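Local coordinates for SPT6 (Antonospora locustae, PDB 2XP1), which is a transcription elongation factor whose tandem SH2 domains enable its interaction with RNA polymerase II, at residues A[149-152]-A[156-159]. Residues are numbered along the deposited sequence; the frame is centred on the assembly and turned at random.
With SO4 (sulfate ion), chain C.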
ATOM      1  N   GLU A 149      17.464  -8.038   9.504  1.00 49.33           N
ATOM      2  CA  GLU A 149      16.720  -7.112   8.682  1.00 46.70           C
ATOM      3  C   GLU A 149      15.294  -7.089   9.139  1.00 44.32           C
ATOM      4  O   GLU A 149      14.771  -8.103   9.595  1.00 42.78           O
ATOM      5  CB  GLU A 149      16.744  -7.517   7.217  1.00 47.90           C
ATOM      6  CG  GLU A 149      18.110  -7.582   6.519  1.00 52.07           C
ATOM      7  CD  GLU A 149      17.959  -7.782   5.004  1.00 56.63           C
ATOM      8  OE1 GLU A 149      18.008  -8.942   4.554  1.00 56.29           O
ATOM      9  OE2 GLU A 149      17.768  -6.781   4.270  1.00 58.30           O
ATOM     10  N   TYR A 150      14.639  -5.947   8.974  1.00 42.93           N
ATOM     11  CA  TYR A 150      13.294  -5.830   9.443  1.00 41.89           C
ATOM     12  C   TYR A 150      12.300  -5.964   8.320  1.00 41.59           C
ATOM     13  O   TYR A 150      12.435  -5.308   7.282  1.00 43.17           O
ATOM     14  CB  TYR A 150      13.092  -4.493  10.158  1.00 42.08           C
ATOM     15  CG  TYR A 150      13.745  -4.379  11.537  1.00 44.56           C
ATOM     16  CD1 TYR A 150      13.851  -5.480  12.387  1.00 43.54           C
ATOM     17  CD2 TYR A 150      14.254  -3.158  11.985  1.00 47.22           C
ATOM     18  CE1 TYR A 150      14.449  -5.382  13.641  1.00 47.58           C
ATOM     19  CE2 TYR A 150      14.836  -3.043  13.245  1.00 49.40           C
ATOM     20  CZ  TYR A 150      14.939  -4.157  14.069  1.00 49.80           C
ATOM     21  OH  TYR A 150      15.524  -4.040  15.326  1.00 51.61           O
ATOM     22  N   ILE A 151      11.276  -6.777   8.541  1.00 39.82           N
ATOM     23  CA  ILE A 151      10.203  -6.867   7.600  1.00 39.92           C
ATOM     24  C   ILE A 151       8.951  -6.313   8.248  1.00 39.21           C
ATOM     25  O   ILE A 151       8.649  -6.648   9.382  1.00 39.23           O
ATOM     26  CB  ILE A 151      10.000  -8.341   7.180  1.00 40.43           C
ATOM     27  CG1 ILE A 151      11.257  -8.854   6.472  1.00 41.73           C
ATOM     28  CG2 ILE A 151       8.783  -8.517   6.308  1.00 37.69           C
ATOM     29  CD1 ILE A 151      11.342 -10.411   6.406  1.00 44.29           C
ATOM     30  N   GLY A 152       8.197  -5.488   7.531  1.00 40.25           N
ATOM     31  CA  GLY A 152       6.937  -4.952   8.076  1.00 40.25           C
ATOM     32  C   GLY A 152       5.845  -6.000   8.058  1.00 40.81           C
ATOM     33  O   GLY A 152       5.767  -6.811   7.144  1.00 42.33           O
ATOM     34  N   MET A 156       0.519  -7.719   4.193  1.00 49.77           N
ATOM     35  CA  MET A 156       1.592  -8.294   3.446  1.00 50.71           C
ATOM     36  C   MET A 156       2.802  -8.206   4.299  1.00 47.42           C
ATOM     37  O   MET A 156       2.785  -7.622   5.358  1.00 46.26           O
ATOM     38  CB  MET A 156       1.828  -7.535   2.123  1.00 52.64           C
ATOM     39  CG  MET A 156       0.604  -7.421   1.257  1.00 57.91           C
ATOM     40  SD  MET A 156       0.071  -8.941   0.433  1.00 63.96           S
ATOM     41  CE  MET A 156       1.256  -9.150  -0.862  1.00 64.05           C
ATOM     42  N   LEU A 157       3.852  -8.826   3.811  1.00 48.21           N
ATOM     43  CA  LEU A 157       5.178  -8.649   4.329  1.00 47.19           C
ATOM     44  C   LEU A 157       5.835  -7.602   3.451  1.00 48.36           C
ATOM     45  O   LEU A 157       5.805  -7.715   2.203  1.00 49.91           O
ATOM     46  CB  LEU A 157       5.929  -9.976   4.245  1.00 47.38           C
ATOM     47  CG  LEU A 157       5.299 -11.062   5.136  1.00 46.62           C
ATOM     48  CD1 LEU A 157       6.042 -12.417   5.122  1.00 48.24           C
ATOM     49  CD2 LEU A 157       5.332 -10.532   6.530  1.00 44.16           C
ATOM     50  N   THR A 158       6.415  -6.576   4.092  1.00 46.79           N
ATOM     51  CA  THR A 158       7.059  -5.506   3.343  1.00 48.26           C
ATOM     52  C   THR A 158       8.522  -5.401   3.712  1.00 47.85           C
ATOM     53  O   THR A 158       8.896  -5.487   4.867  1.00 47.49           O
ATOM     54  CB  THR A 158       6.325  -4.193   3.515  1.00 47.59           C
ATOM     55  OG1 THR A 158       5.900  -4.088   4.877  1.00 49.19           O
ATOM     56  CG2 THR A 158       5.110  -4.221   2.669  1.00 48.21           C
ATOM     57  N   TYR A 159       9.348  -5.265   2.695  1.00 49.42           N
ATOM     58  CA  TYR A 159      10.771  -5.309   2.842  1.00 49.73           C
ATOM     59  C   TYR A 159      11.322  -4.262   1.871  1.00 52.46           C
ATOM     60  O   TYR A 159      11.350  -4.477   0.648  1.00 53.87           O
ATOM     61  CB  TYR A 159      11.270  -6.725   2.513  1.00 49.88           C
ATOM     62  CG  TYR A 159      12.763  -6.819   2.277  1.00 51.77           C
ATOM     63  CD1 TYR A 159      13.640  -6.974   3.343  1.00 52.42           C
ATOM     64  CD2 TYR A 159      13.301  -6.728   0.999  1.00 54.60           C
ATOM     65  CE1 TYR A 159      15.017  -7.052   3.146  1.00 53.91           C
ATOM     66  CE2 TYR A 159      14.698  -6.804   0.795  1.00 57.49           C
ATOM     67  CZ  TYR A 159      15.534  -6.970   1.881  1.00 55.63           C
ATOM     68  OH  TYR A 159      16.892  -7.050   1.710  1.00 60.25           O
TER
HETATM   69  S   SO4 C 980      14.890  -6.971  17.723  1.00 85.77           S
HETATM   70  O1  SO4 C 980      16.268  -6.818  18.201  1.00 89.17           O
HETATM   71  O2  SO4 C 980      13.993  -7.061  18.883  1.00 87.16           O
HETATM   72  O3  SO4 C 980      14.753  -8.188  16.931  1.00 85.17           O
HETATM   73  O4  SO4 C 980      14.547  -5.833  16.884  1.00 84.14           O
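Y159 reaches across the β hairpin to donate a hydrogen bond from its phenol to E149, while the backbones of G152 and T158 pair near the turn. From CB outward, the side chain of Y159 has CG anti to the backbone N (chi1 165°), and the ring extends along the hairpin towards residue 149. CD1 passes the side chain of I151, whose CG1 lies 4.4 Å away. One atom on, CE1 runs up to the carboxylate of E149, coming within 3.0 Å of OE2, and CZ lies 3.3 Å from the same oxygen. At the tip, OH donates at 2.7 Å to that same OE2, which accepts through its syn lone pair, on the side of OE1. The carboxylate sits at the ring edge with its plane turned 81° from that of the ring. The other oxygen, OE1, forms a salt bridge with R174 of helix 167-175, so E149 binds Y159 through OE2 and the helix through OE1.

Nearer the turn, G152 and T158 form an antiparallel hydrogen-bonded pair: G152 N gives to T158 O at 2.8 Å and T158 N returns to G152 O at 3.1 Å. I151 CG2 packs on L157 CB at 3.8 Å, and both residues also touch helix 167-175. An alanine in place of E149 would probably leave Y159 OH without this acceptor and R174 without this charged mate. On strand 146-153, Y150 starts away from 156-159, and its OH donates to O4 of a sulfate, probably picked up from the crystallisation liquor, which S130, T138 and the backbone of R131 and K132 also hold.

Strand 146-153 is thus joined to 157-159 in the antiparallel sheet of the C-terminal SH2 fold. Beyond the two backbone bonds, one carboxylate satisfies a tyrosine and an arginine together, and the arginine's positive charge would be expected to favour the ionised form of E149.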